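Local coordinates for protein ATP synthase epsilon chain (Caldalkalibacillus thermarum TA2.A1, PDB 5IK2) that forms part of the central rotor of the F1 sector of ATP synthase, which probably makes ATP from ADP using a proton gradient, and can itself bind ATP, at residues I61-G66 / I77-A82. The protein carries 2 engineered substitutions. Residues are numbered along the deposited sequence; the frame is centred on the assembly and turned at random.
Sequences IAVSGG and ILADTA
Ser64 and Thr81 face each other as an antiparallel hydrogen-bonded pair where two strands of the beta-sandwich turn corners together. Ser64 N reaches Thr81 O at 3.3 Å, nearly straight at the hydrogen (166°), while the return bond from Thr81 N to Ser64 O is weak. Asp80 and Thr81 both lie opposite Ser64, a classic beta bulge, and Asp80 N bonds Gly65 O (3.1 Å), coming in from above the carbonyl plane.

The tightly packed side is apolar. Val63 sends CG1 anti to its backbone N (chi1 176°), which lays that methyl against Ala79 CB at 3.5 Å; its CG2 leans on Ala82 CB, and Ile61 CG2 meets the same methyl at 4.0 Å. Ile8 of strand 4-9 closes over Ile61, Ile77 and Ala82. Gly66, paired with Ala79, has its CA 3.6 Å from Ala79 CB.

The other face is polar and bridged by water rather than filled with methyls. Ser64 OG donates to Thr81 OG1 at 2.6 Å, and a water links Thr81 OG1 with Ala62 O. Helix 114-133 lies over this side, where Arg123 NE makes a weak bond with Ser64 OG. At the corner Gly65 is partly exposed, and Asp80 bonds through OD2 to a polar side chain of another protein's chain. With an alanine in place of Ser64, Thr81 OG1 would probably lose its hydroxyl donor and Arg123 NE its weak mate.

Thr81, Arg123 and Arg127 belong to the ATP site, empty here, so the hydroxyl pair is consistent with a polar wall where sandwich and helix meet around the nucleotide.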
ATOM      1  N   ILE H  61       6.787  65.791   4.182  1.00 30.50           N
ATOM      2  CA  ILE H  61       6.752  64.538   4.939  1.00 30.16           C
ATOM      3  C   ILE H  61       5.765  64.721   6.090  1.00 29.90           C
ATOM      4  O   ILE H  61       5.915  65.641   6.894  1.00 30.00           O
ATOM      5  CB  ILE H  61       8.140  64.158   5.511  1.00 30.42           C
ATOM      6  CG1 ILE H  61       9.199  64.112   4.395  1.00 30.62           C
ATOM      7  CG2 ILE H  61       8.077  62.819   6.241  1.00 30.48           C
ATOM      8  CD1 ILE H  61       9.921  65.423   4.155  1.00 30.74           C
ATOM      9  N   ALA H  62       4.761  63.848   6.161  1.00 29.58           N
ATOM     10  CA  ALA H  62       3.784  63.866   7.254  1.00 28.97           C
ATOM     11  C   ALA H  62       4.434  63.307   8.515  1.00 28.30           C
ATOM     12  O   ALA H  62       4.709  62.116   8.577  1.00 28.39           O
ATOM     13  CB  ALA H  62       2.553  63.046   6.882  1.00 29.03           C
ATOM     14  N   VAL H  63       4.684  64.170   9.501  1.00 27.77           N
ATOM     15  CA  VAL H  63       5.358  63.785  10.750  1.00 27.54           C
ATOM     16  C   VAL H  63       4.426  63.979  11.950  1.00 27.47           C
ATOM     17  O   VAL H  63       3.775  65.020  12.070  1.00 27.17           O
ATOM     18  CB  VAL H  63       6.655  64.605  10.962  1.00 27.52           C
ATOM     19  CG1 VAL H  63       7.303  64.285  12.309  1.00 27.39           C
ATOM     20  CG2 VAL H  63       7.631  64.350   9.818  1.00 27.53           C
ATOM     21  N   SER H  64       4.376  62.975  12.828  1.00 27.51           N
ATOM     22  CA  SER H  64       3.610  63.050  14.079  1.00 27.61           C
ATOM     23  C   SER H  64       4.413  62.453  15.236  1.00 27.47           C
ATOM     24  O   SER H  64       5.072  61.425  15.073  1.00 27.16           O
ATOM     25  CB  SER H  64       2.266  62.324  13.940  1.00 27.68           C
ATOM     26  OG  SER H  64       2.411  60.916  14.034  1.00 27.75           O
ATOM     27  N   GLY H  65       4.348  63.108  16.394  1.00 27.59           N
ATOM     28  CA  GLY H  65       5.026  62.647  17.602  1.00 27.71           C
ATOM     29  C   GLY H  65       6.535  62.612  17.465  1.00 28.06           C
ATOM     30  O   GLY H  65       7.162  61.598  17.781  1.00 28.57           O
ATOM     31  N   GLY H  66       7.113  63.717  16.995  1.00 28.32           N
ATOM     32  CA  GLY H  66       8.557  63.808  16.754  1.00 28.43           C
ATOM     33  C   GLY H  66       9.228  65.026  17.351  1.00 28.58           C
ATOM     34  O   GLY H  66       8.563  65.933  17.851  1.00 28.64           O
ATOM     35  N   ILE H  77      15.587  64.462  12.493  1.00 29.29           N
ATOM     36  CA  ILE H  77      14.204  64.461  12.974  1.00 28.54           C
ATOM     37  C   ILE H  77      13.815  63.015  13.286  1.00 27.87           C
ATOM     38  O   ILE H  77      13.690  62.194  12.378  1.00 27.67           O
ATOM     39  CB  ILE H  77      13.229  65.087  11.946  1.00 28.30           C
ATOM     40  CG1 ILE H  77      13.455  66.601  11.862  1.00 28.19           C
ATOM     41  CG2 ILE H  77      11.772  64.804  12.320  1.00 28.43           C
ATOM     42  CD1 ILE H  77      12.778  67.274  10.687  1.00 28.18           C
ATOM     43  N   LEU H  78      13.640  62.722  14.575  1.00 27.30           N
ATOM     44  CA  LEU H  78      13.170  61.419  15.049  1.00 26.78           C
ATOM     45  C   LEU H  78      11.692  61.550  15.416  1.00 26.71           C
ATOM     46  O   LEU H  78      11.327  62.458  16.164  1.00 26.40           O
ATOM     47  CB  LEU H  78      13.985  60.961  16.266  1.00 26.65           C
ATOM     48  CG  LEU H  78      15.375  60.371  15.990  1.00 26.57           C
ATOM     49  CD1 LEU H  78      16.350  61.419  15.468  1.00 26.52           C
ATOM     50  CD2 LEU H  78      15.929  59.717  17.246  1.00 26.52           C
ATOM     51  N   ALA H  79      10.853  60.654  14.893  1.00 26.79           N
ATOM     52  CA  ALA H  79       9.396  60.727  15.091  1.00 26.83           C
ATOM     53  C   ALA H  79       8.728  59.355  15.129  1.00 26.78           C
ATOM     54  O   ALA H  79       9.275  58.382  14.620  1.00 26.83           O
ATOM     55  CB  ALA H  79       8.769  61.576  13.998  1.00 26.81           C
ATOM     56  N   ASP H  80       7.537  59.299  15.726  1.00 26.89           N
ATOM     57  CA  ASP H  80       6.748  58.059  15.812  1.00 27.06           C
ATOM     58  C   ASP H  80       6.411  57.543  14.419  1.00 27.37           C
ATOM     59  O   ASP H  80       6.615  56.367  14.118  1.00 27.73           O
ATOM     60  CB  ASP H  80       5.435  58.278  16.581  1.00 26.93           C
ATOM     61  CG  ASP H  80       5.646  58.619  18.050  1.00 26.80           C
ATOM     62  OD1 ASP H  80       6.780  58.510  18.562  1.00 27.17           O
ATOM     63  OD2 ASP H  80       4.651  58.997  18.702  1.00 26.53           O
ATOM     64  N   THR H  81       5.885  58.437  13.584  1.00 27.51           N
ATOM     65  CA  THR H  81       5.572  58.130  12.194  1.00 27.66           C
ATOM     66  C   THR H  81       6.060  59.248  11.276  1.00 27.88           C
ATOM     67  O   THR H  81       6.012  60.427  11.636  1.00 27.44           O
ATOM     68  CB  THR H  81       4.060  57.930  11.990  1.00 27.63           C
ATOM     69  OG1 THR H  81       3.353  59.074  12.479  1.00 27.69           O
ATOM     70  CG2 THR H  81       3.580  56.694  12.728  1.00 27.64           C
ATOM     71  N   ALA H  82       6.539  58.855  10.097  1.00 28.56           N
ATOM     72  CA  ALA H  82       6.962  59.784   9.050  1.00 28.94           C
ATOM     73  C   ALA H  82       6.711  59.135   7.689  1.00 29.34           C
ATOM     74  O   ALA H  82       7.192  58.029   7.439  1.00 29.73           O
ATOM     75  CB  ALA H  82       8.430  60.142   9.218  1.00 28.86           C
TER
HETATM   76  O   HOH W   1       3.028  60.581  10.356  1.00 32.17           O